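Thiol:disulfide interchange protein DsbA (Pseudomonas aeruginosa, PDB 4ZL8) probably introduces disulfide bonds into periplasmic proteins by passing on its own redox-active disulfide, as a thioredoxin-fold oxidoreductase. Local coordinates at residues 110-115 and 124-129; 33-38 and 76-81; 39-44 and 94-99. The protein carries 1 engineered substitution. All coordinates share one frame; numbering follows the deposited sequence.

In the fold
Contact 3 (39-44 with 94-99) lies at the redox-active disulfide Cys37-Cys40, joining the helix that carries Cys40 to helix 87-99. Contact 2 (33-38 with 76-81) follows the loop leading into that helix and holds Cys37; its centre is about 10 Å from that of contact 3. The two are stitched together by His99 NE2, hydrogen-bonded to Tyr35 O at 2.7 Å, and by the edge-to-face pair of Tyr35 and Phe95. Contact 1 (110-115 with 124-129) lies farther out in the helical part, its centre about 13 Å from contact 2 and 20 Å from contact 3. Tyr129 O of contact 1 accepts a hydrogen bond from Gln76 NE2 of contact 2 at 2.8 Å, while Phe114 packs on Ala97 of contact 3.

Contact 1: 110-115 and 124-129; sequences EMADFL and KFLSTY
Leu115 and Phe125 form the tightest meeting between two helix segments that run roughly antiparallel, 145° between their directions, with axes 9.8 Å apart. Leu115 CD1 sits over one face of the Phe125 ring, displaced toward its rim and 3.4 Å from CE1, a CH-pi contact. Met111 comes to the same ring with its CB, 3.8 Å from Phe125 CE2, and lays its sulfur at the ring edge. The sulfur also reaches Tyr129, where SD is 3.7 Å from CE1 in an oblique approach, so one thioether makes Met-aromatic contacts with two rings. Its extended chain beyond CG (chi2 165°, chi3 -177°) carries the methyl CE on toward the Tyr129 hydroxyl. Ala112, small and close to the facing backbone, lies against Phe125 CD2 and Leu126 CD2, with its CA 6.5 Å from Phe125 CA. Behind this apolar layer, Thr128 OG1 donates to Lys124 O at 2.8 Å, a carbonyl that also accepts from Thr128 N. This is plain apolar packing of helix 108-116 on helix 122-129, within the helical domain that DsbA proteins carry inserted in the thioredoxin fold: Met111 touches Val73 and Tyr129 touches Thr80 on helix 70-84, while Leu115 rests on Val94 of helix 87-99.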
loop_
_atom_site.group_PDB
_atom_site.type_symbol
_atom_site.label_atom_id
_atom_site.label_comp_id
_atom_site.label_asym_id
_atom_site.label_seq_id
_atom_site.Cartn_x
_atom_site.Cartn_y
_atom_site.Cartn_z
ATOM N N GLU A 110 11.650 -0.010 -19.183
ATOM C CA GLU A 110 11.291 1.377 -18.947
ATOM C C GLU A 110 11.473 1.732 -17.473
ATOM O O GLU A 110 11.969 2.819 -17.142
ATOM C CB GLU A 110 9.855 1.671 -19.359
ATOM C CG GLU A 110 9.614 3.152 -19.408
ATOM C CD GLU A 110 8.167 3.512 -19.562
ATOM O OE1 GLU A 110 7.370 2.646 -20.059
ATOM O OE2 GLU A 110 7.868 4.679 -19.182
ATOM N N MET A 111 11.050 0.844 -16.590
ATOM C CA MET A 111 11.176 1.097 -15.163
ATOM C C MET A 111 12.633 1.258 -14.787
ATOM O O MET A 111 13.000 2.193 -14.083
ATOM C CB MET A 111 10.598 -0.055 -14.358
ATOM C CG MET A 111 9.119 -0.288 -14.542
ATOM S SD MET A 111 8.733 -1.923 -13.874
ATOM C CE MET A 111 7.007 -2.028 -14.280
ATOM N N ALA A 112 13.465 0.342 -15.241
ATOM C CA ALA A 112 14.863 0.347 -14.838
ATOM C C ALA A 112 15.546 1.616 -15.320
ATOM O O ALA A 112 16.371 2.195 -14.624
ATOM C CB ALA A 112 15.571 -0.874 -15.388
ATOM N N ASP A 113 15.234 2.044 -16.537
ATOM C CA ASP A 113 15.850 3.233 -17.100
ATOM C C ASP A 113 15.465 4.472 -16.287
ATOM O O ASP A 113 16.308 5.310 -15.969
ATOM C CB ASP A 113 15.451 3.387 -18.566
ATOM C CG ASP A 113 16.156 2.396 -19.463
ATOM O OD1 ASP A 113 17.122 1.756 -18.993
ATOM O OD2 ASP A 113 15.748 2.257 -20.638
ATOM N N PHE A 114 14.194 4.580 -15.938
ATOM C CA PHE A 114 13.751 5.681 -15.097
ATOM C C PHE A 114 14.413 5.613 -13.723
ATOM O O PHE A 114 14.922 6.623 -13.215
ATOM C CB PHE A 114 12.231 5.660 -14.919
ATOM C CG PHE A 114 11.755 6.564 -13.816
ATOM C CD1 PHE A 114 11.785 7.927 -13.973
ATOM C CD2 PHE A 114 11.336 6.052 -12.606
ATOM C CE1 PHE A 114 11.390 8.758 -12.943
ATOM C CE2 PHE A 114 10.938 6.893 -11.581
ATOM C CZ PHE A 114 10.965 8.226 -11.752
ATOM N N LEU A 115 14.371 4.444 -13.111
ATOM C CA LEU A 115 14.840 4.278 -11.742
ATOM C C LEU A 115 16.348 4.474 -11.640
ATOM O O LEU A 115 16.839 4.931 -10.613
ATOM C CB LEU A 115 14.404 2.924 -11.203
ATOM C CG LEU A 115 12.896 2.776 -10.988
ATOM C CD1 LEU A 115 12.570 1.303 -10.816
ATOM C CD2 LEU A 115 12.426 3.623 -9.790
ATOM N N LYS A 124 20.412 -4.985 -10.878
ATOM C CA LYS A 124 19.773 -5.571 -9.702
ATOM C C LYS A 124 18.253 -5.405 -9.744
ATOM O O LYS A 124 17.512 -6.313 -9.365
ATOM C CB LYS A 124 20.337 -4.972 -8.410
ATOM C CG LYS A 124 19.812 -5.629 -7.142
ATOM C CD LYS A 124 20.317 -7.044 -7.006
ATOM C CE LYS A 124 19.861 -7.700 -5.709
ATOM N NZ LYS A 124 20.394 -9.092 -5.583
ATOM N N PHE A 125 17.769 -4.266 -10.229
ATOM C CA PHE A 125 16.337 -4.104 -10.383
ATOM C C PHE A 125 15.769 -5.179 -11.318
ATOM O O PHE A 125 14.788 -5.834 -10.984
ATOM C CB PHE A 125 15.971 -2.713 -10.923
ATOM C CG PHE A 125 14.495 -2.555 -11.137
ATOM C CD1 PHE A 125 13.665 -2.189 -10.088
ATOM C CD2 PHE A 125 13.919 -2.851 -12.354
ATOM C CE1 PHE A 125 12.304 -2.079 -10.269
ATOM C CE2 PHE A 125 12.542 -2.742 -12.534
ATOM C CZ PHE A 125 11.745 -2.361 -11.500
ATOM N N LEU A 126 16.367 -5.344 -12.486
ATOM C CA LEU A 126 15.859 -6.308 -13.452
ATOM C C LEU A 126 15.932 -7.741 -12.912
ATOM O O LEU A 126 14.971 -8.495 -13.066
ATOM C CB LEU A 126 16.597 -6.162 -14.780
ATOM C CG LEU A 126 16.311 -4.839 -15.513
ATOM C CD1 LEU A 126 17.220 -4.699 -16.692
ATOM C CD2 LEU A 126 14.861 -4.762 -15.966
ATOM N N SER A 127 17.048 -8.132 -12.299
ATOM C CA SER A 127 17.190 -9.476 -11.738
ATOM C C SER A 127 16.156 -9.712 -10.640
ATOM O O SER A 127 15.554 -10.786 -10.552
ATOM C CB SER A 127 18.595 -9.672 -11.176
ATOM O OG SER A 127 18.753 -10.962 -10.603
ATOM N N THR A 128 15.948 -8.707 -9.794
ATOM C CA THR A 128 14.969 -8.841 -8.723
ATOM C C THR A 128 13.552 -8.894 -9.291
ATOM O O THR A 128 12.739 -9.722 -8.906
ATOM C CB THR A 128 15.094 -7.681 -7.697
ATOM O OG1 THR A 128 16.416 -7.652 -7.167
ATOM C CG2 THR A 128 14.116 -7.864 -6.548
ATOM N N TYR A 129 13.250 -8.022 -10.248
ATOM C CA TYR A 129 11.921 -7.976 -10.830
ATOM C C TYR A 129 11.506 -9.329 -11.379
ATOM O O TYR A 129 10.360 -9.732 -11.226
ATOM C CB TYR A 129 11.886 -6.907 -11.928
ATOM C CG TYR A 129 10.525 -6.651 -12.562
ATOM C CD1 TYR A 129 9.699 -5.654 -12.073
ATOM C CD2 TYR A 129 10.090 -7.380 -13.657
ATOM C CE1 TYR A 129 8.475 -5.392 -12.651
ATOM C CE2 TYR A 129 8.861 -7.127 -14.248
ATOM C CZ TYR A 129 8.056 -6.139 -13.721
ATOM O OH TYR A 129 6.828 -5.884 -14.292
#

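Contact 2: 33-38 and 76-81; sequences FWYGCP and QMFLTL
With chi1 at 83°, Phe33 places CG between its backbone N and carbonyl carbon and sends its ring toward Phe78, whose own CG is anti to the backbone N (chi1 172°). The edge of Phe33 therefore meets the face of Phe78 in a T-shaped pair, planes at 73° and centroids 5.2 Å apart; the closest atoms are Phe33 CZ and Phe78 CD1, at 3.5 Å. Tyr35, with Phe33 CE2 over one face of its ring near the rim, crosses Phe78 at about a right angle. Its CE2 packs on Phe78 CB at 3.7 Å, and its OH lies at the edge of the Phe78 ring, near the ring plane, 3.4 Å from CD1. Met77 curls at its last torsion to lay CE beside Tyr35, 3.7 Å from CD2, and Leu81 CD1 approaches the hydroxyl. This buried OH is hydrogen-bonded to Glu87 OE2. Tyr35 lies within a type I turn from Trp34 to Cys37, closed by Cys37 N to Trp34 O at 3.0 Å; Cys37 then occupies the N-cap position of helix 38-52, whose first turn holds Cys40. The strand-to-helix loop of the thioredoxin fold that leads into the CxxC site is thus packed, with the end of strand 27-33, against helix 70-84 of the helical part of DsbA; Tyr35 also touches Val94 and Ile98 of helix 87-99, and Phe78 touches Arg62 and Pro64 of strand 58-64.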
loop_
_atom_site.group_PDB
_atom_site.type_symbol
_atom_site.label_atom_id
_atom_site.label_comp_id
_atom_site.label_asym_id
_atom_site.label_seq_id
_atom_site.Cartn_x
_atom_site.Cartn_y
_atom_site.Cartn_z
ATOM N N PHE A 33 -3.134 0.199 -2.755
ATOM C CA PHE A 33 -2.980 1.313 -3.688
ATOM C C PHE A 33 -2.523 0.776 -5.043
ATOM O O PHE A 33 -2.169 -0.381 -5.191
ATOM C CB PHE A 33 -1.956 2.328 -3.148
ATOM C CG PHE A 33 -0.551 1.954 -3.445
ATOM C CD1 PHE A 33 0.030 0.848 -2.840
ATOM C CD2 PHE A 33 0.206 2.689 -4.335
ATOM C CE1 PHE A 33 1.310 0.483 -3.152
ATOM C CE2 PHE A 33 1.491 2.312 -4.644
ATOM C CZ PHE A 33 2.042 1.230 -4.037
ATOM N N TRP A 34 -2.522 1.658 -6.031
ATOM C CA TRP A 34 -1.849 1.439 -7.296
ATOM C C TRP A 34 -1.138 2.752 -7.613
ATOM O O TRP A 34 -1.720 3.826 -7.504
ATOM C CB TRP A 34 -2.872 1.048 -8.385
ATOM C CG TRP A 34 -2.413 1.149 -9.803
ATOM C CD1 TRP A 34 -1.206 0.765 -10.318
ATOM C CD2 TRP A 34 -3.162 1.704 -10.895
ATOM N NE1 TRP A 34 -1.166 1.044 -11.663
ATOM C CE2 TRP A 34 -2.349 1.624 -12.039
ATOM C CE3 TRP A 34 -4.443 2.248 -11.016
ATOM C CZ2 TRP A 34 -2.765 2.073 -13.283
ATOM C CZ3 TRP A 34 -4.857 2.709 -12.266
ATOM C CH2 TRP A 34 -4.019 2.613 -13.376
ATOM N N TYR A 35 0.109 2.676 -8.044
ATOM C CA TYR A 35 0.849 3.882 -8.409
ATOM C C TYR A 35 0.133 4.746 -9.450
ATOM O O TYR A 35 0.298 5.969 -9.444
ATOM C CB TYR A 35 2.219 3.539 -8.964
ATOM C CG TYR A 35 3.318 3.150 -7.997
ATOM C CD1 TYR A 35 3.723 3.989 -6.963
ATOM C CD2 TYR A 35 4.056 2.002 -8.209
ATOM C CE1 TYR A 35 4.779 3.650 -6.137
ATOM C CE2 TYR A 35 5.104 1.654 -7.399
ATOM C CZ TYR A 35 5.484 2.482 -6.380
ATOM O OH TYR A 35 6.559 2.084 -5.621
ATOM N N GLY A 36 -0.628 4.134 -10.358
ATOM C CA GLY A 36 -1.293 4.860 -11.423
ATOM C C GLY A 36 -2.666 5.422 -11.066
ATOM O O GLY A 36 -3.297 6.053 -11.898
ATOM N N CYS A 37 -3.108 5.182 -9.834
ATOM C CA CYS A 37 -4.432 5.550 -9.368
ATOM C C CYS A 37 -4.447 7.031 -8.988
ATOM O O CYS A 37 -3.744 7.442 -8.079
ATOM C CB CYS A 37 -4.787 4.617 -8.198
ATOM S SG CYS A 37 -5.909 5.204 -6.923
ATOM N N PRO A 38 -5.244 7.851 -9.702
ATOM C CA PRO A 38 -5.180 9.288 -9.391
ATOM C C PRO A 38 -5.672 9.657 -7.976
ATOM O O PRO A 38 -5.128 10.597 -7.398
ATOM C CB PRO A 38 -6.054 9.941 -10.465
ATOM C CG PRO A 38 -6.428 8.915 -11.387
ATOM C CD PRO A 38 -6.034 7.571 -10.904
ATOM N N GLN A 76 4.333 -5.046 -9.293
ATOM C CA GLN A 76 5.562 -5.820 -9.310
ATOM C C GLN A 76 6.782 -4.882 -9.174
ATOM O O GLN A 76 7.752 -5.207 -8.481
ATOM C CB GLN A 76 5.624 -6.676 -10.569
ATOM C CG GLN A 76 6.715 -7.739 -10.520
ATOM C CD GLN A 76 6.560 -8.799 -11.569
ATOM O OE1 GLN A 76 5.451 -9.099 -12.015
ATOM N NE2 GLN A 76 7.673 -9.385 -11.975
ATOM N N MET A 77 6.714 -3.692 -9.762
ATOM C CA MET A 77 7.735 -2.669 -9.562
ATOM C C MET A 77 7.808 -2.295 -8.072
ATOM O O MET A 77 8.896 -2.262 -7.483
ATOM C CB MET A 77 7.451 -1.441 -10.444
ATOM C CG MET A 77 8.354 -0.251 -10.101
ATOM S SD MET A 77 8.224 1.134 -11.244
ATOM C CE MET A 77 6.498 1.568 -11.010
ATOM N N PHE A 78 6.658 -2.040 -7.451
ATOM C CA PHE A 78 6.623 -1.710 -6.025
ATOM C C PHE A 78 7.318 -2.781 -5.196
ATOM O O PHE A 78 8.176 -2.495 -4.363
ATOM C CB PHE A 78 5.183 -1.558 -5.541
ATOM C CG PHE A 78 5.058 -1.397 -4.050
ATOM C CD1 PHE A 78 5.242 -0.166 -3.453
ATOM C CD2 PHE A 78 4.762 -2.474 -3.252
ATOM C CE1 PHE A 78 5.139 -0.018 -2.087
ATOM C CE2 PHE A 78 4.653 -2.323 -1.887
ATOM C CZ PHE A 78 4.839 -1.081 -1.313
ATOM N N LEU A 79 6.934 -4.036 -5.418
ATOM C CA LEU A 79 7.479 -5.121 -4.616
ATOM C C LEU A 79 8.970 -5.328 -4.857
ATOM O O LEU A 79 9.707 -5.669 -3.944
ATOM C CB LEU A 79 6.715 -6.426 -4.855
ATOM C CG LEU A 79 5.277 -6.400 -4.387
ATOM C CD1 LEU A 79 4.508 -7.615 -4.901
ATOM C CD2 LEU A 79 5.174 -6.321 -2.884
ATOM N N THR A 80 9.415 -5.070 -6.082
ATOM C CA THR A 80 10.830 -5.142 -6.422
ATOM C C THR A 80 11.604 -4.086 -5.640
ATOM O O THR A 80 12.657 -4.369 -5.060
ATOM C CB THR A 80 11.054 -4.980 -7.937
ATOM O OG1 THR A 80 10.455 -6.098 -8.608
ATOM C CG2 THR A 80 12.519 -4.950 -8.277
ATOM N N LEU A 81 11.072 -2.870 -5.612
ATOM C CA LEU A 81 11.726 -1.782 -4.898
ATOM C C LEU A 81 11.763 -2.042 -3.392
ATOM O O LEU A 81 12.755 -1.747 -2.727
ATOM C CB LEU A 81 11.026 -0.457 -5.203
ATOM C CG LEU A 81 11.088 0.008 -6.650
ATOM C CD1 LEU A 81 10.151 1.170 -6.880
ATOM C CD2 LEU A 81 12.497 0.347 -7.037
#

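Contact 3: 39-44 and 94-99; sequences HCYAFE and VFEAIH
Tyr41 OH donates to Glu96 OE1 at 2.7 Å, linking the thioredoxin-type active-site helix, which begins at the CxxC motif Cys37-Cys40, to helix 87-99. The carboxylate oxygen is met from above its plane, 44° out of it, while lying near the plane of the tyrosine ring at its edge. Glu96 gets there by folding back at chi2 (74°), since its CB points away from the facing helix. One face of the Tyr41 ring is taken by His99 in an offset stack, centroids 4.5 Å apart and planes 6° apart. The overlap is reciprocal: each CB stands over the centre of the other ring, 3.7 Å from its centroid. His99 NE2, hydrogen-bonded to Tyr35 O, probably has its imidazole turn fixed by that bond, and Ile98 CG2 lies over the opposite face, near the rim. Phe95 meets the edge of the Tyr41 ring, CD1 3.7 Å from Tyr41 CD1, with CE1 against the backbone at Tyr41 N and CA and Cys40 C a little farther off. Glu44, whose carboxylate is held by His91 and by a salt bridge to Arg62, crosses Phe95 at about a right angle. Its bent chain sets CG over the Phe95 face and leaves CD 3.5 Å from Phe95 CE2.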
loop_
_atom_site.group_PDB
_atom_site.type_symbol
_atom_site.label_atom_id
_atom_site.label_comp_id
_atom_site.label_asym_id
_atom_site.label_seq_id
_atom_site.Cartn_x
_atom_site.Cartn_y
_atom_site.Cartn_z
ATOM N N HIS A 39 -6.679 8.954 -7.443
ATOM C CA HIS A 39 -7.094 9.249 -6.074
ATOM C C HIS A 39 -5.976 8.895 -5.098
ATOM O O HIS A 39 -5.827 9.547 -4.058
ATOM C CB HIS A 39 -8.347 8.485 -5.675
ATOM C CG HIS A 39 -9.590 8.908 -6.391
ATOM N ND1 HIS A 39 -10.852 8.597 -5.924
ATOM C CD2 HIS A 39 -9.778 9.582 -7.550
ATOM C CE1 HIS A 39 -11.761 9.075 -6.751
ATOM N NE2 HIS A 39 -11.137 9.680 -7.750
ATOM N N CYS A 40 -5.213 7.850 -5.411
ATOM C CA CYS A 40 -4.101 7.437 -4.571
ATOM C C CYS A 40 -3.045 8.536 -4.565
ATOM O O CYS A 40 -2.545 8.946 -3.506
ATOM C CB CYS A 40 -3.511 6.133 -5.091
ATOM S SG CYS A 40 -4.727 4.733 -5.187
ATOM N N TYR A 41 -2.713 9.048 -5.746
ATOM C CA TYR A 41 -1.788 10.172 -5.860
ATOM C C TYR A 41 -2.272 11.358 -5.031
ATOM O O TYR A 41 -1.497 11.955 -4.278
ATOM C CB TYR A 41 -1.608 10.554 -7.340
ATOM C CG TYR A 41 -0.689 11.726 -7.605
ATOM C CD1 TYR A 41 0.644 11.676 -7.287
ATOM C CD2 TYR A 41 -1.163 12.867 -8.214
ATOM C CE1 TYR A 41 1.484 12.738 -7.536
ATOM C CE2 TYR A 41 -0.337 13.937 -8.469
ATOM C CZ TYR A 41 0.988 13.859 -8.135
ATOM O OH TYR A 41 1.828 14.924 -8.370
ATOM N N ALA A 42 -3.557 11.680 -5.149
ATOM C CA ALA A 42 -4.086 12.850 -4.467
ATOM C C ALA A 42 -4.116 12.686 -2.944
ATOM O O ALA A 42 -4.109 13.683 -2.224
ATOM C CB ALA A 42 -5.466 13.161 -4.979
ATOM N N PHE A 43 -4.174 11.448 -2.465
ATOM C CA PHE A 43 -4.169 11.145 -1.030
ATOM C C PHE A 43 -2.783 11.218 -0.420
ATOM O O PHE A 43 -2.650 11.400 0.800
ATOM C CB PHE A 43 -4.753 9.745 -0.844
ATOM C CG PHE A 43 -5.087 9.346 0.584
ATOM C CD1 PHE A 43 -5.633 10.236 1.493
ATOM C CD2 PHE A 43 -4.938 8.021 0.951
ATOM C CE1 PHE A 43 -5.969 9.811 2.787
ATOM C CE2 PHE A 43 -5.279 7.594 2.228
ATOM C CZ PHE A 43 -5.805 8.492 3.142
ATOM N N GLU A 44 -1.736 11.093 -1.232
ATOM C CA GLU A 44 -0.372 11.057 -0.701
ATOM C C GLU A 44 -0.012 12.203 0.247
ATOM O O GLU A 44 0.589 11.950 1.296
ATOM C CB GLU A 44 0.648 10.960 -1.836
ATOM C CG GLU A 44 0.654 9.596 -2.495
ATOM C CD GLU A 44 1.317 8.540 -1.644
ATOM O OE1 GLU A 44 2.549 8.595 -1.521
ATOM O OE2 GLU A 44 0.611 7.686 -1.072
ATOM N N VAL A 94 8.284 8.061 -8.139
ATOM C CA VAL A 94 7.514 7.168 -8.999
ATOM C C VAL A 94 6.128 7.753 -9.213
ATOM O O VAL A 94 5.659 7.847 -10.341
ATOM C CB VAL A 94 7.436 5.739 -8.425
ATOM C CG1 VAL A 94 6.443 4.891 -9.202
ATOM C CG2 VAL A 94 8.816 5.079 -8.433
ATOM N N PHE A 95 5.478 8.186 -8.142
ATOM C CA PHE A 95 4.191 8.850 -8.278
ATOM C C PHE A 95 4.297 10.070 -9.195
ATOM O O PHE A 95 3.404 10.303 -10.033
ATOM C CB PHE A 95 3.637 9.271 -6.913
ATOM C CG PHE A 95 2.668 8.286 -6.302
ATOM C CD1 PHE A 95 1.439 8.044 -6.896
ATOM C CD2 PHE A 95 2.968 7.627 -5.117
ATOM C CE1 PHE A 95 0.537 7.168 -6.345
ATOM C CE2 PHE A 95 2.059 6.745 -4.565
ATOM C CZ PHE A 95 0.851 6.523 -5.165
ATOM N N GLU A 96 5.340 10.880 -9.037
ATOM C CA GLU A 96 5.454 12.097 -9.821
ATOM C C GLU A 96 5.713 11.756 -11.301
ATOM O O GLU A 96 5.174 12.419 -12.200
ATOM C CB GLU A 96 6.547 13.017 -9.255
ATOM C CG GLU A 96 6.359 14.487 -9.604
ATOM C CD GLU A 96 5.236 15.190 -8.812
ATOM O OE1 GLU A 96 4.477 14.543 -8.036
ATOM O OE2 GLU A 96 5.108 16.420 -8.977
ATOM N N ALA A 97 6.513 10.727 -11.548
ATOM C CA ALA A 97 6.806 10.327 -12.935
ATOM C C ALA A 97 5.513 9.957 -13.676
ATOM O O ALA A 97 5.286 10.358 -14.811
ATOM C CB ALA A 97 7.762 9.161 -12.955
ATOM N N ILE A 98 4.676 9.192 -13.002
ATOM C CA ILE A 98 3.458 8.677 -13.617
ATOM C C ILE A 98 2.408 9.760 -13.777
ATOM O O ILE A 98 1.783 9.856 -14.817
ATOM C CB ILE A 98 2.928 7.504 -12.804
ATOM C CG1 ILE A 98 3.853 6.302 -12.985
ATOM C CG2 ILE A 98 1.494 7.140 -13.206
ATOM C CD1 ILE A 98 3.627 5.148 -12.007
ATOM N N HIS A 99 2.250 10.626 -12.784
ATOM C CA HIS A 99 1.147 11.575 -12.788
ATOM C C HIS A 99 1.500 12.960 -13.274
ATOM O O HIS A 99 0.642 13.675 -13.719
ATOM C CB HIS A 99 0.499 11.667 -11.403
ATOM C CG HIS A 99 -0.150 10.395 -10.994
ATOM N ND1 HIS A 99 -1.457 10.090 -11.322
ATOM C CD2 HIS A 99 0.338 9.319 -10.344
ATOM C CE1 HIS A 99 -1.744 8.884 -10.870
ATOM N NE2 HIS A 99 -0.676 8.391 -10.275
#